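Local coordinates for protein putative NAD(P)H-dependent FMN-containing oxidoreductase YwqN (Bacillus subtilis, PDB 1RLI) that is a putative flavoprotein that probably uses FMN as cofactor in NAD(P)H-dependent oxidoreductase reactions, at residues D[30-42]-D[54-68]. Numbering follows the deposited sequence.
Sequences FDAEHIYLQKYPI and GFRPVQDDYDSIIER
E33 and R68 join the start of strand 33-41 to helix 62-70 at the border of a flavodoxin-like alpha/beta fold, where the parallel sheet gains a short antiparallel outer strand, 55-57. The carboxylate stands almost perpendicular to the guanidinium (planes 87° apart) in a salt bridge where NH2 of R68 donates to OE2 of E33, modelled at a doubtfully short 2.5 Å, and NE adds a weak bond. The same NH2 also donates to O of H34 at 3.0 Å, from above the carbonyl plane, while CG1 of I35 lies over one guanidinium face. NH1 of R68 and N of Y36 both donate to one water, so strand edge and glutamate together fix the group's rotation. A leucine in place of R68 would probably leave the E33 carboxylate without its charged mate and the H34 carbonyl without this donor. Deeper in, CG2 of I35 meets CG2 of I65 at 3.8 Å, and CD2 of L37 touches CD1 of I65, which F93 also packs against. Between helix and strand, waters take over: one links O of Y36 to OD2 of D61; another accepts from N of Q38 near O of V58 and OD1 of D61, its donor bonds uncertain. At Q38 direct pairing begins, V58 N donating to its O in a nearly straight bond. With CG between backbone N and carbonyl carbon (chi1 61°) and extended from there, the K39 chain lies over one face of the F55 ring: CE makes a CH-pi contact 4.1 Å from the centroid, NZ a cation-pi contact. On the other sheet face, hydrogen-bonded partners Y40 and R56 run alongside, ring and guanidinium 19° from parallel. Beyond P41, N of I42 bonds to O of G54 at 2.9 Å, in the carbonyl plane.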
ATOM      1  N   PHE D  30      -1.809 -28.960  16.379  1.00 29.97           N
ATOM      2  CA  PHE D  30      -1.401 -29.617  15.140  1.00 28.18           C
ATOM      3  C   PHE D  30      -0.002 -30.198  15.228  1.00 28.43           C
ATOM      4  O   PHE D  30       0.806 -29.779  16.047  1.00 26.23           O
ATOM      5  CB  PHE D  30      -1.441 -28.626  13.979  1.00 26.96           C
ATOM      6  CG  PHE D  30      -2.813 -28.336  13.484  1.00 27.31           C
ATOM      7  CD1 PHE D  30      -3.406 -27.099  13.714  1.00 27.06           C
ATOM      8  CD2 PHE D  30      -3.511 -29.293  12.756  1.00 26.81           C
ATOM      9  CE1 PHE D  30      -4.680 -26.818  13.214  1.00 27.85           C
ATOM     10  CE2 PHE D  30      -4.786 -29.025  12.252  1.00 29.19           C
ATOM     11  CZ  PHE D  30      -5.368 -27.776  12.484  1.00 29.19           C
ATOM     12  N   ASP D  31       0.277 -31.195  14.398  1.00 29.77           N
ATOM     13  CA  ASP D  31       1.613 -31.768  14.368  1.00 32.07           C
ATOM     14  C   ASP D  31       2.244 -30.982  13.225  1.00 31.88           C
ATOM     15  O   ASP D  31       2.463 -31.515  12.142  1.00 33.96           O
ATOM     16  CB  ASP D  31       1.576 -33.263  14.034  1.00 33.82           C
ATOM     17  CG  ASP D  31       2.973 -33.875  13.947  1.00 36.22           C
ATOM     18  OD1 ASP D  31       3.897 -33.319  14.579  1.00 37.11           O
ATOM     19  OD2 ASP D  31       3.150 -34.904  13.256  1.00 38.61           O
ATOM     20  N   ALA D  32       2.514 -29.706  13.478  1.00 31.17           N
ATOM     21  CA  ALA D  32       3.075 -28.814  12.464  1.00 29.57           C
ATOM     22  C   ALA D  32       4.593 -28.866  12.310  1.00 30.06           C
ATOM     23  O   ALA D  32       5.324 -29.015  13.284  1.00 30.38           O
ATOM     24  CB  ALA D  32       2.643 -27.381  12.757  1.00 30.18           C
ATOM     25  N   GLU D  33       5.048 -28.741  11.069  1.00 27.96           N
ATOM     26  CA  GLU D  33       6.474 -28.737  10.755  1.00 30.03           C
ATOM     27  C   GLU D  33       6.999 -27.378  11.218  1.00 29.66           C
ATOM     28  O   GLU D  33       6.601 -26.344  10.682  1.00 28.91           O
ATOM     29  CB  GLU D  33       6.658 -28.883   9.241  1.00 32.53           C
ATOM     30  CG  GLU D  33       8.040 -29.288   8.811  1.00 41.41           C
ATOM     31  CD  GLU D  33       8.427 -30.652   9.343  1.00 40.95           C
ATOM     32  OE1 GLU D  33       7.791 -31.657   8.956  1.00 45.00           O
ATOM     33  OE2 GLU D  33       9.364 -30.710  10.157  1.00 46.31           O
ATOM     34  N   HIS D  34       7.871 -27.380  12.221  1.00 28.01           N
ATOM     35  CA  HIS D  34       8.432 -26.142  12.750  1.00 27.51           C
ATOM     36  C   HIS D  34       9.802 -25.845  12.155  1.00 27.59           C
ATOM     37  O   HIS D  34      10.793 -26.499  12.477  1.00 28.09           O
ATOM     38  CB  HIS D  34       8.528 -26.221  14.274  1.00 29.32           C
ATOM     39  CG  HIS D  34       7.219 -26.025  14.971  1.00 30.10           C
ATOM     40  ND1 HIS D  34       6.888 -24.852  15.615  1.00 32.19           N
ATOM     41  CD2 HIS D  34       6.148 -26.845  15.103  1.00 30.80           C
ATOM     42  CE1 HIS D  34       5.668 -24.958  16.116  1.00 29.88           C
ATOM     43  NE2 HIS D  34       5.198 -26.156  15.821  1.00 31.75           N
ATOM     44  N   ILE D  35       9.848 -24.855  11.278  1.00 23.43           N
ATOM     45  CA  ILE D  35      11.089 -24.471  10.627  1.00 24.43           C
ATOM     46  C   ILE D  35      11.613 -23.185  11.244  1.00 25.33           C
ATOM     47  O   ILE D  35      10.869 -22.211  11.444  1.00 25.27           O
ATOM     48  CB  ILE D  35      10.859 -24.268   9.105  1.00 25.09           C
ATOM     49  CG1 ILE D  35      10.534 -25.617   8.456  1.00 27.05           C
ATOM     50  CG2 ILE D  35      12.082 -23.624   8.460  1.00 26.13           C
ATOM     51  CD1 ILE D  35       9.857 -25.503   7.114  1.00 30.02           C
ATOM     52  N   TYR D  36      12.894 -23.183  11.581  1.00 23.68           N
ATOM     53  CA  TYR D  36      13.497 -22.000  12.148  1.00 24.84           C
ATOM     54  C   TYR D  36      14.631 -21.631  11.216  1.00 24.33           C
ATOM     55  O   TYR D  36      15.470 -22.477  10.887  1.00 27.15           O
ATOM     56  CB  TYR D  36      14.015 -22.294  13.551  1.00 28.88           C
ATOM     57  CG  TYR D  36      12.948 -22.856  14.453  1.00 33.82           C
ATOM     58  CD1 TYR D  36      12.634 -24.219  14.426  1.00 36.93           C
ATOM     59  CD2 TYR D  36      12.245 -22.035  15.331  1.00 35.86           C
ATOM     60  CE1 TYR D  36      11.656 -24.741  15.257  1.00 37.17           C
ATOM     61  CE2 TYR D  36      11.259 -22.553  16.167  1.00 36.95           C
ATOM     62  CZ  TYR D  36      10.978 -23.902  16.125  1.00 35.79           C
ATOM     63  OH  TYR D  36      10.030 -24.427  16.971  1.00 40.23           O
ATOM     64  N   LEU D  37      14.645 -20.386  10.758  1.00 20.26           N
ATOM     65  CA  LEU D  37      15.697 -19.958   9.851  1.00 20.33           C
ATOM     66  C   LEU D  37      16.901 -19.593  10.709  1.00 21.68           C
ATOM     67  O   LEU D  37      16.849 -18.675  11.510  1.00 22.70           O
ATOM     68  CB  LEU D  37      15.220 -18.761   9.021  1.00 19.11           C
ATOM     69  CG  LEU D  37      14.005 -19.113   8.146  1.00 19.19           C
ATOM     70  CD1 LEU D  37      13.543 -17.883   7.374  1.00 17.52           C
ATOM     71  CD2 LEU D  37      14.365 -20.223   7.173  1.00 21.53           C
ATOM     72  N   GLN D  38      17.981 -20.337  10.525  1.00 22.36           N
ATOM     73  CA  GLN D  38      19.201 -20.159  11.297  1.00 25.47           C
ATOM     74  C   GLN D  38      19.919 -18.836  11.056  1.00 25.33           C
ATOM     75  O   GLN D  38      19.866 -18.278   9.962  1.00 24.29           O
ATOM     76  CB  GLN D  38      20.147 -21.321  10.970  1.00 30.96           C
ATOM     77  CG  GLN D  38      20.869 -21.940  12.157  1.00 41.32           C
ATOM     78  CD  GLN D  38      21.664 -23.183  11.762  1.00 44.49           C
ATOM     79  OE1 GLN D  38      22.269 -23.846  12.608  1.00 50.65           O
ATOM     80  NE2 GLN D  38      21.662 -23.502  10.472  1.00 46.59           N
ATOM     81  N   LYS D  39      20.561 -18.319  12.105  1.00 26.87           N
ATOM     82  CA  LYS D  39      21.356 -17.100  11.993  1.00 27.58           C
ATOM     83  C   LYS D  39      22.506 -17.216  12.979  1.00 30.25           C
ATOM     84  O   LYS D  39      22.367 -17.801  14.060  1.00 27.86           O
ATOM     85  CB  LYS D  39      20.529 -15.828  12.233  1.00 27.81           C
ATOM     86  CG  LYS D  39      19.870 -15.670  13.576  1.00 28.61           C
ATOM     87  CD  LYS D  39      18.907 -14.484  13.519  1.00 27.95           C
ATOM     88  CE  LYS D  39      18.261 -14.206  14.862  1.00 31.19           C
ATOM     89  NZ  LYS D  39      17.219 -13.150  14.758  1.00 36.22           N
ATOM     90  N   TYR D  40      23.648 -16.673  12.579  1.00 30.81           N
ATOM     91  CA  TYR D  40      24.870 -16.756  13.360  1.00 34.97           C
ATOM     92  C   TYR D  40      25.362 -15.346  13.695  1.00 36.15           C
ATOM     93  O   TYR D  40      25.330 -14.453  12.846  1.00 35.55           O
ATOM     94  CB  TYR D  40      25.908 -17.506  12.517  1.00 35.98           C
ATOM     95  CG  TYR D  40      27.093 -18.058  13.264  1.00 37.82           C
ATOM     96  CD1 TYR D  40      26.970 -19.186  14.073  1.00 40.43           C
ATOM     97  CD2 TYR D  40      28.345 -17.453  13.160  1.00 40.07           C
ATOM     98  CE1 TYR D  40      28.071 -19.700  14.767  1.00 41.08           C
ATOM     99  CE2 TYR D  40      29.448 -17.955  13.848  1.00 41.37           C
ATOM    100  CZ  TYR D  40      29.301 -19.075  14.650  1.00 41.56           C
ATOM    101  OH  TYR D  40      30.385 -19.548  15.360  1.00 44.61           O
ATOM    102  N   PRO D  41      25.816 -15.127  14.936  1.00 36.64           N
ATOM    103  CA  PRO D  41      26.307 -13.803  15.338  1.00 38.80           C
ATOM    104  C   PRO D  41      27.539 -13.371  14.534  1.00 39.76           C
ATOM    105  O   PRO D  41      28.339 -14.209  14.117  1.00 39.64           O
ATOM    106  CB  PRO D  41      26.606 -13.978  16.828  1.00 38.78           C
ATOM    107  CG  PRO D  41      26.960 -15.449  16.941  1.00 39.46           C
ATOM    108  CD  PRO D  41      25.937 -16.104  16.036  1.00 37.93           C
ATOM    109  N   ILE D  42      27.678 -12.070  14.292  1.00 40.76           N
ATOM    110  CA  ILE D  42      28.832 -11.566  13.546  1.00 42.21           C
ATOM    111  C   ILE D  42      29.687 -10.644  14.407  1.00 42.34           C
ATOM    112  O   ILE D  42      29.411 -10.461  15.592  1.00 43.01           O
ATOM    113  CB  ILE D  42      28.410 -10.793  12.267  1.00 43.62           C
ATOM    114  CG1 ILE D  42      27.424  -9.681  12.618  1.00 44.40           C
ATOM    115  CG2 ILE D  42      27.808 -11.747  11.250  1.00 43.62           C
ATOM    116  CD1 ILE D  42      26.926  -8.911  11.410  1.00 45.26           C
ATOM    117  N   GLY D  54      22.576  -8.044  14.466  1.00 41.04           N
ATOM    118  CA  GLY D  54      23.881  -8.517  14.898  1.00 38.48           C
ATOM    119  C   GLY D  54      24.215  -9.894  14.348  1.00 36.79           C
ATOM    120  O   GLY D  54      25.263 -10.473  14.662  1.00 36.44           O
ATOM    121  N   PHE D  55      23.325 -10.419  13.515  1.00 34.58           N
ATOM    122  CA  PHE D  55      23.525 -11.733  12.930  1.00 31.97           C
ATOM    123  C   PHE D  55      23.637 -11.706  11.419  1.00 32.81           C
ATOM    124  O   PHE D  55      23.450 -10.671  10.763  1.00 32.49           O
ATOM    125  CB  PHE D  55      22.364 -12.674  13.284  1.00 31.59           C
ATOM    126  CG  PHE D  55      22.134 -12.842  14.757  1.00 31.03           C
ATOM    127  CD1 PHE D  55      21.478 -11.862  15.492  1.00 31.27           C
ATOM    128  CD2 PHE D  55      22.575 -13.991  15.413  1.00 29.43           C
ATOM    129  CE1 PHE D  55      21.263 -12.023  16.864  1.00 33.54           C
ATOM    130  CE2 PHE D  55      22.365 -14.157  16.779  1.00 30.18           C
ATOM    131  CZ  PHE D  55      21.707 -13.169  17.505  1.00 31.85           C
ATOM    132  N   ARG D  56      23.948 -12.878  10.890  1.00 31.18           N
ATOM    133  CA  ARG D  56      24.064 -13.124   9.466  1.00 33.67           C
ATOM    134  C   ARG D  56      23.287 -14.422   9.265  1.00 31.07           C
ATOM    135  O   ARG D  56      23.488 -15.386  10.000  1.00 30.27           O
ATOM    136  CB  ARG D  56      25.529 -13.338   9.083  1.00 38.29           C
ATOM    137  CG  ARG D  56      25.745 -13.981   7.718  1.00 45.64           C
ATOM    138  CD  ARG D  56      27.130 -14.620   7.639  1.00 51.53           C
ATOM    139  NE  ARG D  56      27.267 -15.725   8.588  1.00 57.59           N
ATOM    140  CZ  ARG D  56      28.424 -16.284   8.930  1.00 59.89           C
ATOM    141  NH1 ARG D  56      29.559 -15.844   8.404  1.00 62.72           N
ATOM    142  NH2 ARG D  56      28.448 -17.283   9.804  1.00 61.89           N
ATOM    143  N   PRO D  57      22.361 -14.457   8.294  1.00 29.10           N
ATOM    144  CA  PRO D  57      21.613 -15.698   8.082  1.00 26.10           C
ATOM    145  C   PRO D  57      22.525 -16.843   7.642  1.00 27.48           C
ATOM    146  O   PRO D  57      23.521 -16.632   6.932  1.00 26.22           O
ATOM    147  CB  PRO D  57      20.620 -15.329   6.979  1.00 25.98           C
ATOM    148  CG  PRO D  57      20.399 -13.839   7.207  1.00 26.74           C
ATOM    149  CD  PRO D  57      21.804 -13.354   7.489  1.00 27.80           C
ATOM    150  N   VAL D  58      22.162 -18.049   8.064  1.00 25.74           N
ATOM    151  CA  VAL D  58      22.891 -19.263   7.718  1.00 26.07           C
ATOM    152  C   VAL D  58      21.921 -20.108   6.912  1.00 25.39           C
ATOM    153  O   VAL D  58      20.836 -20.427   7.397  1.00 24.92           O
ATOM    154  CB  VAL D  58      23.302 -20.052   8.983  1.00 29.60           C
ATOM    155  CG1 VAL D  58      24.002 -21.359   8.582  1.00 32.09           C
ATOM    156  CG2 VAL D  58      24.201 -19.190   9.858  1.00 28.61           C
ATOM    157  N   GLN D  59      22.311 -20.478   5.696  1.00 22.39           N
ATOM    158  CA  GLN D  59      21.428 -21.260   4.840  1.00 23.74           C
ATOM    159  C   GLN D  59      21.997 -22.609   4.434  1.00 23.94           C
ATOM    160  O   GLN D  59      21.682 -23.123   3.370  1.00 23.42           O
ATOM    161  CB  GLN D  59      21.074 -20.456   3.585  1.00 23.59           C
ATOM    162  CG  GLN D  59      20.342 -19.150   3.855  1.00 22.52           C
ATOM    163  CD  GLN D  59      19.796 -18.561   2.573  1.00 24.76           C
ATOM    164  OE1 GLN D  59      20.453 -18.613   1.544  1.00 26.08           O
ATOM    165  NE2 GLN D  59      18.597 -17.993   2.630  1.00 23.45           N
ATOM    166  N   ASP D  60      22.825 -23.193   5.291  1.00 25.64           N
ATOM    167  CA  ASP D  60      23.405 -24.491   4.981  1.00 26.96           C
ATOM    168  C   ASP D  60      22.323 -25.548   4.837  1.00 25.78           C
ATOM    169  O   ASP D  60      22.477 -26.500   4.058  1.00 25.75           O
ATOM    170  CB  ASP D  60      24.388 -24.911   6.082  1.00 32.70           C
ATOM    171  CG  ASP D  60      25.626 -24.031   6.132  1.00 39.03           C
ATOM    172  OD1 ASP D  60      25.489 -22.792   6.219  1.00 44.43           O
ATOM    173  OD2 ASP D  60      26.748 -24.579   6.086  1.00 43.61           O
ATOM    174  N   ASP D  61      21.219 -25.379   5.563  1.00 21.30           N
ATOM    175  CA  ASP D  61      20.145 -26.363   5.512  1.00 22.83           C
ATOM    176  C   ASP D  61      18.942 -25.950   4.651  1.00 21.86           C
ATOM    177  O   ASP D  61      17.837 -26.478   4.813  1.00 19.52           O
ATOM    178  CB  ASP D  61      19.694 -26.707   6.938  1.00 24.95           C
ATOM    179  CG  ASP D  61      19.000 -25.547   7.643  1.00 26.30           C
ATOM    180  OD1 ASP D  61      19.321 -24.365   7.360  1.00 26.21           O
ATOM    181  OD2 ASP D  61      18.135 -25.832   8.496  1.00 27.08           O
ATOM    182  N   TYR D  62      19.180 -25.035   3.711  1.00 21.15           N
ATOM    183  CA  TYR D  62      18.113 -24.545   2.830  1.00 20.25           C
ATOM    184  C   TYR D  62      17.397 -25.649   2.049  1.00 21.82           C
ATOM    185  O   TYR D  62      16.170 -25.666   2.006  1.00 20.17           O
ATOM    186  CB  TYR D  62      18.679 -23.476   1.873  1.00 19.07           C
ATOM    187  CG  TYR D  62      17.671 -22.922   0.886  1.00 17.79           C
ATOM    188  CD1 TYR D  62      16.824 -21.875   1.236  1.00 18.40           C
ATOM    189  CD2 TYR D  62      17.575 -23.448  -0.396  1.00 17.54           C
ATOM    190  CE1 TYR D  62      15.899 -21.355   0.323  1.00 17.76           C
ATOM    191  CE2 TYR D  62      16.640 -22.938  -1.321  1.00 18.77           C
ATOM    192  CZ  TYR D  62      15.811 -21.889  -0.948  1.00 17.85           C
ATOM    193  OH  TYR D  62      14.894 -21.382  -1.853  1.00 15.72           O
ATOM    194  N   ASP D  63      18.138 -26.569   1.417  1.00 21.01           N
ATOM    195  CA  ASP D  63      17.496 -27.653   0.666  1.00 23.98           C
ATOM    196  C   ASP D  63      16.610 -28.518   1.559  1.00 20.97           C
ATOM    197  O   ASP D  63      15.541 -28.941   1.132  1.00 22.37           O
ATOM    198  CB  ASP D  63      18.529 -28.562  -0.030  1.00 27.14           C
ATOM    199  CG  ASP D  63      19.301 -27.843  -1.123  1.00 33.29           C
ATOM    200  OD1 ASP D  63      18.771 -26.860  -1.691  1.00 33.09           O
ATOM    201  OD2 ASP D  63      20.442 -28.275  -1.423  1.00 36.60           O
ATOM    202  N   SER D  64      17.057 -28.801   2.782  1.00 21.47           N
ATOM    203  CA  SER D  64      16.255 -29.596   3.716  1.00 23.28           C
ATOM    204  C   SER D  64      14.956 -28.866   4.061  1.00 21.83           C
ATOM    205  O   SER D  64      13.903 -29.490   4.259  1.00 20.50           O
ATOM    206  CB  SER D  64      17.039 -29.861   5.006  1.00 24.56           C
ATOM    207  OG  SER D  64      18.027 -30.843   4.772  1.00 35.16           O
ATOM    208  N   ILE D  65      15.035 -27.543   4.141  1.00 19.79           N
ATOM    209  CA  ILE D  65      13.856 -26.743   4.460  1.00 19.36           C
ATOM    210  C   ILE D  65      12.855 -26.791   3.312  1.00 19.66           C
ATOM    211  O   ILE D  65      11.657 -27.009   3.522  1.00 18.21           O
ATOM    212  CB  ILE D  65      14.260 -25.296   4.785  1.00 20.39           C
ATOM    213  CG1 ILE D  65      15.031 -25.302   6.108  1.00 21.16           C
ATOM    214  CG2 ILE D  65      13.005 -24.378   4.872  1.00 19.47           C
ATOM    215  CD1 ILE D  65      15.615 -23.958   6.534  1.00 22.52           C
ATOM    216  N   ILE D  66      13.351 -26.626   2.089  1.00 17.82           N
ATOM    217  CA  ILE D  66      12.483 -26.659   0.924  1.00 19.43           C
ATOM    218  C   ILE D  66      11.798 -28.018   0.854  1.00 21.54           C
ATOM    219  O   ILE D  66      10.603 -28.113   0.550  1.00 20.84           O
ATOM    220  CB  ILE D  66      13.281 -26.429  -0.372  1.00 17.44           C
ATOM    221  CG1 ILE D  66      13.819 -24.988  -0.423  1.00 19.54           C
ATOM    222  CG2 ILE D  66      12.405 -26.673  -1.566  1.00 18.48           C
ATOM    223  CD1 ILE D  66      12.715 -23.876  -0.409  1.00 20.69           C
ATOM    224  N   GLU D  67      12.563 -29.077   1.123  1.00 22.88           N
ATOM    225  CA  GLU D  67      11.999 -30.430   1.092  1.00 24.01           C
ATOM    226  C   GLU D  67      10.814 -30.552   2.050  1.00 23.41           C
ATOM    227  O   GLU D  67       9.770 -31.114   1.707  1.00 25.16           O
ATOM    228  CB  GLU D  67      13.063 -31.460   1.477  1.00 27.39           C
ATOM    229  CG  GLU D  67      14.111 -31.693   0.406  1.00 36.51           C
ATOM    230  CD  GLU D  67      13.610 -32.590  -0.717  1.00 42.86           C
ATOM    231  OE1 GLU D  67      12.379 -32.791  -0.818  1.00 46.03           O
ATOM    232  OE2 GLU D  67      14.449 -33.088  -1.503  1.00 46.89           O
ATOM    233  N   ARG D  68      10.973 -30.018   3.252  1.00 24.84           N
ATOM    234  CA  ARG D  68       9.905 -30.090   4.242  1.00 26.41           C
ATOM    235  C   ARG D  68       8.714 -29.230   3.848  1.00 26.56           C
ATOM    236  O   ARG D  68       7.561 -29.654   3.976  1.00 26.02           O
ATOM    237  CB  ARG D  68      10.443 -29.679   5.608  1.00 29.65           C
ATOM    238  CG  ARG D  68      11.402 -30.701   6.164  1.00 33.97           C
ATOM    239  CD  ARG D  68      12.161 -30.152   7.333  1.00 37.63           C
ATOM    240  NE  ARG D  68      11.303 -29.820   8.461  1.00 41.62           N
ATOM    241  CZ  ARG D  68      11.652 -28.967   9.417  1.00 44.93           C
ATOM    242  NH1 ARG D  68      12.837 -28.370   9.361  1.00 47.34           N
ATOM    243  NH2 ARG D  68      10.827 -28.716  10.424  1.00 47.22           N
TER
HETATM  244  O   HOH W   1      14.257 -25.958  10.906  1.00 35.56           O
HETATM  245  O   HOH W   2      16.915 -24.527  10.654  1.00 36.35           O
HETATM  246  O   HOH W   3      18.602 -18.565   7.589  1.00 23.63           O
HETATM  247  O   HOH W   4      18.314 -21.845   7.878  1.00 32.86           O